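PDB 5UG1: acyltransferase from Streptococcus pneumoniae, which probably transfers acetyl groups to peptidoglycan as the extracytoplasmic catalytic domain of the O-acetyltransferase OatA, using a catalytic triad. Local coordinates for residues Leu46-Gln50 / Asn51-Pro55. Numbering follows the deposited sequence.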
ATOM      1  N   LEU A  46      -7.516  10.092  -8.240  1.00 18.39           N
ATOM      2  CA  LEU A  46      -7.821  11.177  -9.173  1.00 25.69           C
ATOM      3  C   LEU A  46      -8.909  12.105  -8.644  1.00 25.55           C
ATOM      4  O   LEU A  46      -8.859  13.319  -8.876  1.00 28.25           O
ATOM      5  CB  LEU A  46      -8.240  10.603 -10.515  1.00 27.40           C
ATOM      6  CG  LEU A  46      -7.124   9.873 -11.253  1.00 27.03           C
ATOM      7  CD1 LEU A  46      -7.693   9.284 -12.532  1.00 19.74           C
ATOM      8  CD2 LEU A  46      -5.950  10.825 -11.527  1.00 21.86           C
ATOM      9  N   ASN A  47      -9.928  11.561  -7.973  1.00 23.98           N
ATOM     10  CA  ASN A  47     -10.922  12.434  -7.354  1.00 24.59           C
ATOM     11  C   ASN A  47     -10.250  13.412  -6.397  1.00 21.90           C
ATOM     12  O   ASN A  47     -10.527  14.617  -6.424  1.00 22.88           O
ATOM     13  CB  ASN A  47     -11.994  11.608  -6.633  1.00 29.44           C
ATOM     14  CG  ASN A  47     -13.101  11.106  -7.579  1.00 32.48           C
ATOM     15  OD1 ASN A  47     -13.339  11.669  -8.640  1.00 24.32           O
ATOM     16  ND2 ASN A  47     -13.790  10.051  -7.172  1.00 30.33           N
ATOM     17  N   ASN A  48      -9.324  12.915  -5.570  1.00 24.40           N
ATOM     18  CA  ASN A  48      -8.622  13.793  -4.634  1.00 26.78           C
ATOM     19  C   ASN A  48      -7.709  14.777  -5.362  1.00 28.08           C
ATOM     20  O   ASN A  48      -7.619  15.947  -4.972  1.00 31.79           O
ATOM     21  CB  ASN A  48      -7.823  12.968  -3.621  1.00 21.42           C
ATOM     22  CG  ASN A  48      -8.664  12.524  -2.421  1.00 24.38           C
ATOM     23  OD1 ASN A  48      -8.796  13.251  -1.428  1.00 29.01           O
ATOM     24  ND2 ASN A  48      -9.215  11.325  -2.501  1.00 22.07           N
ATOM     25  N   SER A  49      -7.030  14.332  -6.421  1.00 23.25           N
ATOM     26  CA  SER A  49      -6.215  15.250  -7.212  1.00 27.98           C
ATOM     27  C   SER A  49      -7.060  16.372  -7.815  1.00 31.96           C
ATOM     28  O   SER A  49      -6.693  17.553  -7.748  1.00 22.61           O
ATOM     29  CB  SER A  49      -5.485  14.480  -8.314  1.00 26.17           C
ATOM     30  OG  SER A  49      -4.771  15.356  -9.174  1.00 24.86           O
ATOM     31  N   GLN A  50      -8.202  16.019  -8.408  1.00 22.22           N
ATOM     32  CA  GLN A  50      -9.024  17.007  -9.092  1.00 23.71           C
ATOM     33  C   GLN A  50      -9.685  17.993  -8.129  1.00 35.53           C
ATOM     34  O   GLN A  50     -10.105  19.074  -8.557  1.00 26.30           O
ATOM     35  CB  GLN A  50     -10.059  16.279  -9.961  1.00 24.11           C
ATOM     36  CG  GLN A  50      -9.402  15.666 -11.220  1.00 25.30           C
ATOM     37  CD  GLN A  50     -10.043  14.374 -11.733  1.00 30.74           C
ATOM     38  OE1 GLN A  50     -11.250  14.143 -11.598  1.00 27.86           O
ATOM     39  NE2 GLN A  50      -9.219  13.530 -12.345  1.00 22.56           N
ATOM     40  N   ASN A  51      -9.772  17.665  -6.841  1.00 24.57           N
ATOM     41  CA  ASN A  51     -10.225  18.619  -5.840  1.00 25.87           C
ATOM     42  C   ASN A  51      -9.069  19.248  -5.069  1.00 25.66           C
ATOM     43  O   ASN A  51      -9.309  19.959  -4.090  1.00 26.77           O
ATOM     44  CB  ASN A  51     -11.203  17.951  -4.872  1.00 40.56           C
ATOM     45  CG  ASN A  51     -12.463  17.440  -5.562  1.00 42.54           C
ATOM     46  OD1 ASN A  51     -12.823  16.272  -5.426  1.00 53.36           O
ATOM     47  ND2 ASN A  51     -13.136  18.312  -6.303  1.00 30.05           N
ATOM     48  N   LYS A  52      -7.826  18.992  -5.485  1.00 24.53           N
ATOM     49  CA  LYS A  52      -6.605  19.550  -4.896  1.00 24.52           C
ATOM     50  C   LYS A  52      -6.396  19.137  -3.438  1.00 27.57           C
ATOM     51  O   LYS A  52      -5.718  19.836  -2.675  1.00 25.77           O
ATOM     52  CB  LYS A  52      -6.576  21.079  -5.042  1.00 28.22           C
ATOM     53  CG  LYS A  52      -6.427  21.515  -6.502  1.00 26.54           C
ATOM     54  CD  LYS A  52      -7.235  22.756  -6.772  1.00 45.38           C
ATOM     55  CE  LYS A  52      -7.504  22.954  -8.253  1.00 50.31           C
ATOM     56  NZ  LYS A  52      -8.352  24.171  -8.489  1.00 56.14           N
ATOM     57  N   PHE A  53      -6.943  17.993  -3.047  1.00 26.67           N
ATOM     58  CA  PHE A  53      -6.690  17.401  -1.745  1.00 24.46           C
ATOM     59  C   PHE A  53      -5.514  16.427  -1.745  1.00 27.62           C
ATOM     60  O   PHE A  53      -5.011  16.077  -0.669  1.00 26.48           O
ATOM     61  CB  PHE A  53      -7.932  16.660  -1.271  1.00 23.84           C
ATOM     62  CG  PHE A  53      -9.133  17.532  -1.097  1.00 33.10           C
ATOM     63  CD1 PHE A  53      -9.010  18.819  -0.601  1.00 34.32           C
ATOM     64  CD2 PHE A  53     -10.397  17.054  -1.410  1.00 33.91           C
ATOM     65  CE1 PHE A  53     -10.140  19.626  -0.433  1.00 38.89           C
ATOM     66  CE2 PHE A  53     -11.526  17.849  -1.239  1.00 35.20           C
ATOM     67  CZ  PHE A  53     -11.396  19.139  -0.750  1.00 34.63           C
ATOM     68  N   LEU A  54      -5.067  15.982  -2.909  1.00 21.09           N
ATOM     69  CA  LEU A  54      -3.994  14.997  -2.968  1.00 20.00           C
ATOM     70  C   LEU A  54      -2.656  15.674  -2.687  1.00 20.36           C
ATOM     71  O   LEU A  54      -2.256  16.565  -3.440  1.00 20.86           O
ATOM     72  CB  LEU A  54      -3.961  14.319  -4.335  1.00 21.04           C
ATOM     73  CG  LEU A  54      -3.242  12.972  -4.383  1.00 22.66           C
ATOM     74  CD1 LEU A  54      -3.982  11.994  -3.477  1.00 21.32           C
ATOM     75  CD2 LEU A  54      -3.120  12.409  -5.809  1.00 20.30           C
ATOM     76  N   PRO A  55      -1.948  15.297  -1.635  1.00 21.32           N
ATOM     77  CA  PRO A  55      -0.642  15.904  -1.355  1.00 21.03           C
ATOM     78  C   PRO A  55       0.444  15.184  -2.143  1.00 22.25           C
ATOM     79  O   PRO A  55       0.177  14.231  -2.873  1.00 19.82           O
ATOM     80  CB  PRO A  55      -0.486  15.684   0.145  1.00 21.61           C
ATOM     81  CG  PRO A  55      -1.134  14.325   0.336  1.00 20.68           C
ATOM     82  CD  PRO A  55      -2.327  14.325  -0.593  1.00 20.22           C
TER
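With CG swung anti to the backbone N (chi1 -160°), Leu54 folds its isobutyl group back under the last turn of helix 38-50, while Asn48, its CG anti to the carbonyl carbon (chi1 -85°), sends its amide past the CB of Phe53. A Schellman motif ends the helix here, with Lys52 as the C-prime residue at positive phi (63°). Its two defining bonds run from Phe53 N to Asn48 O (2.9 Å) and from Lys52 N to Ser49 O (2.9 Å). Asn48 O is held by Phe53 N, with weak bonds added from Leu54 N and Asn51 N; Asn51 N also reaches back to Asn47 O at 3.2 Å. Below the cap, the Leu54 methyls divide their contacts: CD1 meets Asn48 CB at 4.0 Å and CD2 meets Ser49 CB at the same distance. Leu54 and Asn48 also pack on Met7 of strand 6-10, joining this surface turn to the parallel sheet just before the chain enters strand 57-61. Asn48 ND2 is hydrogen-bonded to Ile44 O one turn back, and Asn48 OD1 lies 3.5 Å from Phe53 CB, at the edge of the ring near its plane. Over one face of that ring, Asn51 O stands 3.6 Å above the centre.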